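Local coordinates for lipoate-protein ligase, putative (Streptococcus pneumoniae, PDB 1VQZ) that is a probable lipoate-protein ligase, pairing a lipoyl protein ligase A/B-type catalytic domain with a bacterial lipoate ligase C-terminal region, at residues Y32-L37 and A147-N152; I98-D103 and G153-H158. All coordinates share one frame; numbering follows the deposited sequence.

Contact 1 (Y32-L37 and A147-N152); sequences YAFKHL and AQAYIN. With EDO (1,2-ethanediol), chain N.
Phe34 and Ile151 reach toward each other from opposite sides, between helix 23-36 and the end of strand 141-151, and their apolar grip is the tight part of the contact. The ring of Phe34 reaches the strand because its CG lies anti to the backbone N (chi1 -177°). Two branches of Ile151 then hold it: CD1 sits over one face in a CH-pi contact, 4.2 Å from the ring centroid and 17° off the normal, while CG2 touches the far end of the ring at 3.8 Å from Phe34 CZ. Ala149 adds its methyl, with CB 4.1 Å from Phe34 CE2, and the amide N of Tyr150 faces the ring edge. No hydrogen bond crosses here; the backbones stay well apart, and the axes of segments 32-36 and 147-151 come no closer than 10.3 Å.

Toward solvent the packing thins. Lys35 only brushes the strand, its CG 4.2 Å from Ile151 CD1, before the extended chain carries NZ to a salt bridge with Glu31. Beyond it the exposed His36 accepts a hydrogen bond at NE2 from O1 of 1,2-ethanediol (2.8 Å), a probable crystallisation additive also bonded to Glu31. On the buried side Phe34 continues onto Met156 of strand 154-162 and Ile99 of strand 93-101, so helix 23-36 lies across three neighbouring strands of the large mixed sheet, while helix 231-245 packs against Tyr32 and His36.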
loop_
_atom_site.group_PDB
_atom_site.type_symbol
_atom_site.label_atom_id
_atom_site.label_comp_id
_atom_site.label_asym_id
_atom_site.label_seq_id
_atom_site.Cartn_x
_atom_site.Cartn_y
_atom_site.Cartn_z
ATOM N N TYR A 32 8.163 6.229 9.969
ATOM C CA TYR A 32 8.645 6.687 11.266
ATOM C C TYR A 32 7.490 6.918 12.262
ATOM O O TYR A 32 7.546 6.493 13.405
ATOM C CB TYR A 32 9.477 7.947 11.112
ATOM C CG TYR A 32 10.266 8.250 12.356
ATOM C CD1 TYR A 32 11.465 7.586 12.623
ATOM C CD2 TYR A 32 9.824 9.196 13.265
ATOM C CE1 TYR A 32 12.207 7.825 13.796
ATOM C CE2 TYR A 32 10.566 9.470 14.452
ATOM C CZ TYR A 32 11.762 8.770 14.706
ATOM O OH TYR A 32 12.478 9.040 15.841
ATOM N N ALA A 33 6.418 7.570 11.811
ATOM C CA ALA A 33 5.256 7.726 12.631
ATOM C C ALA A 33 4.653 6.353 12.999
ATOM O O ALA A 33 4.369 6.091 14.175
ATOM C CB ALA A 33 4.239 8.654 11.930
ATOM N N PHE A 34 4.481 5.466 12.007
ATOM C CA PHE A 34 3.892 4.144 12.229
ATOM C C PHE A 34 4.713 3.328 13.222
ATOM O O PHE A 34 4.188 2.801 14.232
ATOM C CB PHE A 34 3.857 3.429 10.894
ATOM C CG PHE A 34 3.205 2.066 10.906
ATOM C CD1 PHE A 34 2.157 1.749 11.795
ATOM C CD2 PHE A 34 3.560 1.127 9.915
ATOM C CE1 PHE A 34 1.505 0.494 11.735
ATOM C CE2 PHE A 34 2.924 -0.113 9.855
ATOM C CZ PHE A 34 1.897 -0.427 10.776
ATOM N N LYS A 35 6.023 3.262 12.996
ATOM C CA LYS A 35 6.897 2.311 13.744
ATOM C C LYS A 35 7.696 2.866 14.920
ATOM O O LYS A 35 8.090 2.138 15.811
ATOM C CB LYS A 35 7.846 1.611 12.765
ATOM C CG LYS A 35 7.136 0.818 11.718
ATOM C CD LYS A 35 8.124 0.136 10.758
ATOM C CE LYS A 35 7.378 -0.754 9.734
ATOM N NZ LYS A 35 8.332 -1.319 8.668
ATOM N N HIS A 36 7.887 4.162 14.929
ATOM C CA HIS A 36 8.806 4.807 15.875
ATOM C C HIS A 36 8.149 5.747 16.880
ATOM O O HIS A 36 8.728 5.977 17.916
ATOM C CB HIS A 36 9.859 5.602 15.095
ATOM C CG HIS A 36 10.845 4.750 14.374
ATOM N ND1 HIS A 36 12.108 4.505 14.866
ATOM C CD2 HIS A 36 10.769 4.116 13.179
ATOM C CE1 HIS A 36 12.760 3.740 14.009
ATOM N NE2 HIS A 36 11.977 3.497 12.975
ATOM N N LEU A 37 6.970 6.303 16.579
ATOM C CA LEU A 37 6.281 7.194 17.525
ATOM C C LEU A 37 5.298 6.404 18.391
ATOM O O LEU A 37 4.089 6.697 18.454
ATOM C CB LEU A 37 5.557 8.368 16.843
ATOM C CG LEU A 37 6.405 9.396 16.054
ATOM C CD1 LEU A 37 5.520 10.514 15.581
ATOM C CD2 LEU A 37 7.542 9.972 16.857
ATOM N N ALA A 147 -5.584 1.046 2.147
ATOM C CA ALA A 147 -4.855 -0.176 2.438
ATOM C C ALA A 147 -4.393 -0.183 3.891
ATOM O O ALA A 147 -4.035 0.826 4.459
ATOM C CB ALA A 147 -3.673 -0.320 1.497
ATOM N N GLN A 148 -4.365 -1.368 4.466
ATOM C CA GLN A 148 -4.018 -1.584 5.846
ATOM C C GLN A 148 -2.666 -2.317 5.941
ATOM O O GLN A 148 -2.354 -3.222 5.134
ATOM C CB GLN A 148 -5.152 -2.378 6.487
ATOM C CG GLN A 148 -5.016 -2.576 7.987
ATOM C CD GLN A 148 -6.207 -3.325 8.617
ATOM O OE1 GLN A 148 -7.353 -3.243 8.140
ATOM N NE2 GLN A 148 -5.925 -4.064 9.688
ATOM N N ALA A 149 -1.869 -1.911 6.921
ATOM C CA ALA A 149 -0.661 -2.629 7.334
ATOM C C ALA A 149 -0.717 -2.849 8.840
ATOM O O ALA A 149 -1.263 -2.050 9.562
ATOM C CB ALA A 149 0.617 -1.855 6.955
ATOM N N TYR A 150 -0.135 -3.944 9.300
ATOM C CA TYR A 150 -0.195 -4.302 10.705
ATOM C C TYR A 150 1.149 -4.771 11.137
ATOM O O TYR A 150 1.701 -5.698 10.548
ATOM C CB TYR A 150 -1.196 -5.418 10.941
ATOM C CG TYR A 150 -1.208 -5.918 12.349
ATOM C CD1 TYR A 150 -1.883 -5.226 13.327
ATOM C CD2 TYR A 150 -0.508 -7.069 12.717
ATOM C CE1 TYR A 150 -1.917 -5.662 14.645
ATOM C CE2 TYR A 150 -0.538 -7.532 14.061
ATOM C CZ TYR A 150 -1.254 -6.800 15.016
ATOM O OH TYR A 150 -1.329 -7.196 16.331
ATOM N N ILE A 151 1.699 -4.093 12.133
ATOM C CA ILE A 151 2.805 -4.621 12.903
ATOM C C ILE A 151 2.245 -4.999 14.283
ATOM O O ILE A 151 1.033 -4.801 14.544
ATOM C CB ILE A 151 3.911 -3.592 13.080
ATOM C CG1 ILE A 151 3.442 -2.483 14.054
ATOM C CG2 ILE A 151 4.389 -3.124 11.704
ATOM C CD1 ILE A 151 4.370 -1.184 14.103
ATOM N N ASN A 152 3.094 -5.509 15.179
ATOM C CA ASN A 152 2.576 -5.958 16.496
ATOM C C ASN A 152 2.043 -4.743 17.244
ATOM O O ASN A 152 2.691 -3.698 17.368
ATOM C CB ASN A 152 3.571 -6.785 17.346
HETATM C C1 EDO N . 12.855 1.562 10.808
HETATM O O1 EDO N . 11.452 1.499 11.040
HETATM C C2 EDO N . 13.043 2.148 9.420
HETATM O O2 EDO N . 12.740 1.192 8.409
#

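Contact 2 (I98-D103 and G153-H158); sequences IISKED and GRIMHH
Five backbone hydrogen bonds tie Ile98-Asp103 to Gly153-His158 as antiparallel neighbours. Ile98 and His157 exchange two, as do Ser100 and Ile155, where Ile155 N to Ser100 O is 2.8 Å and nearly straight at 171°. Past the regular strands, Glu102 N still reaches Gly153 O at 2.9 Å, but comes from above the carbonyl plane. Between these pairs, CA-H...O contacts fill in, such as Met156 CA to Ile98 O at 3.4 Å.

On the face carrying Ile99, Lys101, Arg154 and Met156, Ile99 uses both branches: CG1 makes an apolar contact 3.9 Å from Met156 CG, and CG2 is in van der Waals contact with the guanidinium, 3.5 Å from Arg154 NH1. A bend at chi3 (-95°) turns the Arg154 guanidinium beside that methyl, where Glu40 O takes a hydrogen bond from NH2.

The face of Ile98, Ser100, Ile155 and His157 is mixed: Ser100 OG packs 3.8 Å from Ile155 CB and makes a weak hydrogen bond to Phe108 O, and His157 ND1 pairs with Asn146. Strands 42-47 and 141-151 flank this pair in the large sheet; helix 23-36 covers Ile99 and Met156, helix 110-123 Ile98 and His157.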
loop_
_atom_site.group_PDB
_atom_site.type_symbol
_atom_site.label_atom_id
_atom_site.label_comp_id
_atom_site.label_asym_id
_atom_site.label_seq_id
_atom_site.Cartn_x
_atom_site.Cartn_y
_atom_site.Cartn_z
ATOM N N ILE A 98 -3.579 7.044 8.750
ATOM C CA ILE A 98 -4.280 6.864 10.024
ATOM C C ILE A 98 -3.582 5.723 10.768
ATOM O O ILE A 98 -3.722 4.577 10.403
ATOM C CB ILE A 98 -5.733 6.482 9.784
ATOM C CG1 ILE A 98 -6.371 7.464 8.795
ATOM C CG2 ILE A 98 -6.549 6.456 11.084
ATOM C CD1 ILE A 98 -7.637 6.917 8.203
ATOM N N ILE A 99 -2.863 6.065 11.828
ATOM C CA ILE A 99 -2.159 5.115 12.687
ATOM C C ILE A 99 -2.768 5.019 14.055
ATOM O O ILE A 99 -3.133 6.046 14.678
ATOM C CB ILE A 99 -0.707 5.548 12.831
ATOM C CG1 ILE A 99 0.006 5.449 11.472
ATOM C CG2 ILE A 99 0.011 4.735 13.893
ATOM C CD1 ILE A 99 1.110 6.468 11.305
ATOM N N SER A 100 -2.878 3.784 14.547
ATOM C CA SER A 100 -3.524 3.538 15.863
ATOM C C SER A 100 -2.952 2.316 16.537
ATOM O O SER A 100 -2.698 1.301 15.894
ATOM C CB SER A 100 -5.026 3.337 15.717
ATOM O OG SER A 100 -5.229 2.188 14.909
ATOM N N LYS A 101 -2.692 2.457 17.818
ATOM C CA LYS A 101 -2.466 1.355 18.707
ATOM C C LYS A 101 -3.682 0.447 18.682
ATOM O O LYS A 101 -4.837 0.897 18.753
ATOM C CB LYS A 101 -2.265 1.887 20.127
ATOM C CG LYS A 101 -2.046 0.814 21.200
ATOM C CD LYS A 101 -1.839 1.452 22.585
ATOM C CE LYS A 101 -1.508 0.382 23.635
ATOM N NZ LYS A 101 -0.960 0.934 24.920
ATOM N N GLU A 102 -3.406 -0.840 18.583
ATOM C CA GLU A 102 -4.418 -1.869 18.592
ATOM C C GLU A 102 -5.035 -1.881 19.986
ATOM O O GLU A 102 -4.365 -2.152 20.963
ATOM C CB GLU A 102 -3.769 -3.217 18.256
ATOM C CG GLU A 102 -4.695 -4.406 18.220
ATOM C CD GLU A 102 -3.977 -5.683 17.786
ATOM O OE1 GLU A 102 -2.730 -5.698 17.808
ATOM O OE2 GLU A 102 -4.651 -6.669 17.418
ATOM N N ASP A 103 -6.307 -1.537 20.045
ATOM C CA ASP A 103 -7.073 -1.438 21.282
ATOM C C ASP A 103 -8.533 -1.670 20.900
ATOM O O ASP A 103 -9.110 -0.928 20.067
ATOM C CB ASP A 103 -6.876 -0.056 21.911
ATOM C CG ASP A 103 -7.710 0.155 23.170
ATOM O OD1 ASP A 103 -8.490 -0.741 23.579
ATOM O OD2 ASP A 103 -7.588 1.250 23.753
ATOM N N GLY A 153 0.789 -4.881 17.622
ATOM C CA GLY A 153 0.105 -3.933 18.458
ATOM C C GLY A 153 -0.203 -2.612 17.792
ATOM O O GLY A 153 -0.649 -1.734 18.477
ATOM N N ARG A 154 0.037 -2.481 16.494
ATOM C CA ARG A 154 -0.149 -1.211 15.790
ATOM C C ARG A 154 -0.631 -1.348 14.335
ATOM O O ARG A 154 -0.101 -2.137 13.493
ATOM C CB ARG A 154 1.139 -0.383 15.893
ATOM C CG ARG A 154 1.029 0.995 15.406
ATOM C CD ARG A 154 2.291 1.846 15.663
ATOM N NE ARG A 154 2.107 2.557 16.869
ATOM C CZ ARG A 154 2.167 3.866 17.084
ATOM N NH1 ARG A 154 2.568 4.765 16.212
ATOM N NH2 ARG A 154 1.854 4.250 18.304
ATOM N N ILE A 155 -1.650 -0.550 14.028
ATOM C CA ILE A 155 -2.383 -0.617 12.768
ATOM C C ILE A 155 -2.222 0.661 11.984
ATOM O O ILE A 155 -2.342 1.744 12.556
ATOM C CB ILE A 155 -3.874 -0.784 13.062
ATOM C CG1 ILE A 155 -4.113 -2.084 13.867
ATOM C CG2 ILE A 155 -4.709 -0.747 11.749
ATOM C CD1 ILE A 155 -5.441 -2.188 14.515
HETATM N N MSE A 156 -1.949 0.539 10.678
HETATM C CA MSE A 156 -1.986 1.690 9.788
HETATM C C MSE A 156 -2.957 1.454 8.654
HETATM O O MSE A 156 -2.896 0.446 7.969
HETATM C CB MSE A 156 -0.597 2.030 9.232
HETATM C CG MSE A 156 -0.609 3.226 8.309
HETATM SE SE MSE A 156 1.181 3.742 7.625
HETATM C CE MSE A 156 1.579 2.010 6.627
ATOM N N HIS A 157 -3.849 2.408 8.481
ATOM C CA HIS A 157 -4.676 2.526 7.285
ATOM C C HIS A 157 -4.142 3.720 6.487
ATOM O O HIS A 157 -4.057 4.817 7.016
ATOM C CB HIS A 157 -6.118 2.822 7.630
ATOM C CG HIS A 157 -6.830 1.673 8.263
ATOM N ND1 HIS A 157 -7.575 0.772 7.528
ATOM C CD2 HIS A 157 -6.869 1.241 9.544
ATOM C CE1 HIS A 157 -8.066 -0.148 8.339
ATOM N NE2 HIS A 157 -7.657 0.119 9.566
ATOM N N HIS A 158 -3.783 3.517 5.232
ATOM C CA HIS A 158 -3.324 4.646 4.429
ATOM C C HIS A 158 -3.815 4.528 3.006
ATOM O O HIS A 158 -4.237 3.450 2.545
ATOM C CB HIS A 158 -1.805 4.901 4.544
ATOM C CG HIS A 158 -0.929 3.846 3.946
ATOM N ND1 HIS A 158 0.435 4.010 3.787
ATOM C CD2 HIS A 158 -1.221 2.607 3.469
ATOM C CE1 HIS A 158 0.944 2.907 3.249
ATOM N NE2 HIS A 158 -0.047 2.058 3.017
#

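In the fold
Contacts 1 and 2 have centres 6 Å apart and meet on neighbouring strands of the large sheet. Strands 141-151 and 154-162 follow each other in the chain and pair side by side, with Ala149 N 2.8 Å from Met156 O, so residues 147-152 of contact 1 and 153-158 of contact 2 run on through the turn between them. Near that turn, Tyr150 of strand 141-151 reaches contact 2 with its OH 2.5 Å from Glu102 OE1, a probable hydrogen bond. Arg154 joins contact 2 to the helix of contact 1: its NH1 bonds Phe34 O and its NH2 makes a weak bond to Leu37 O.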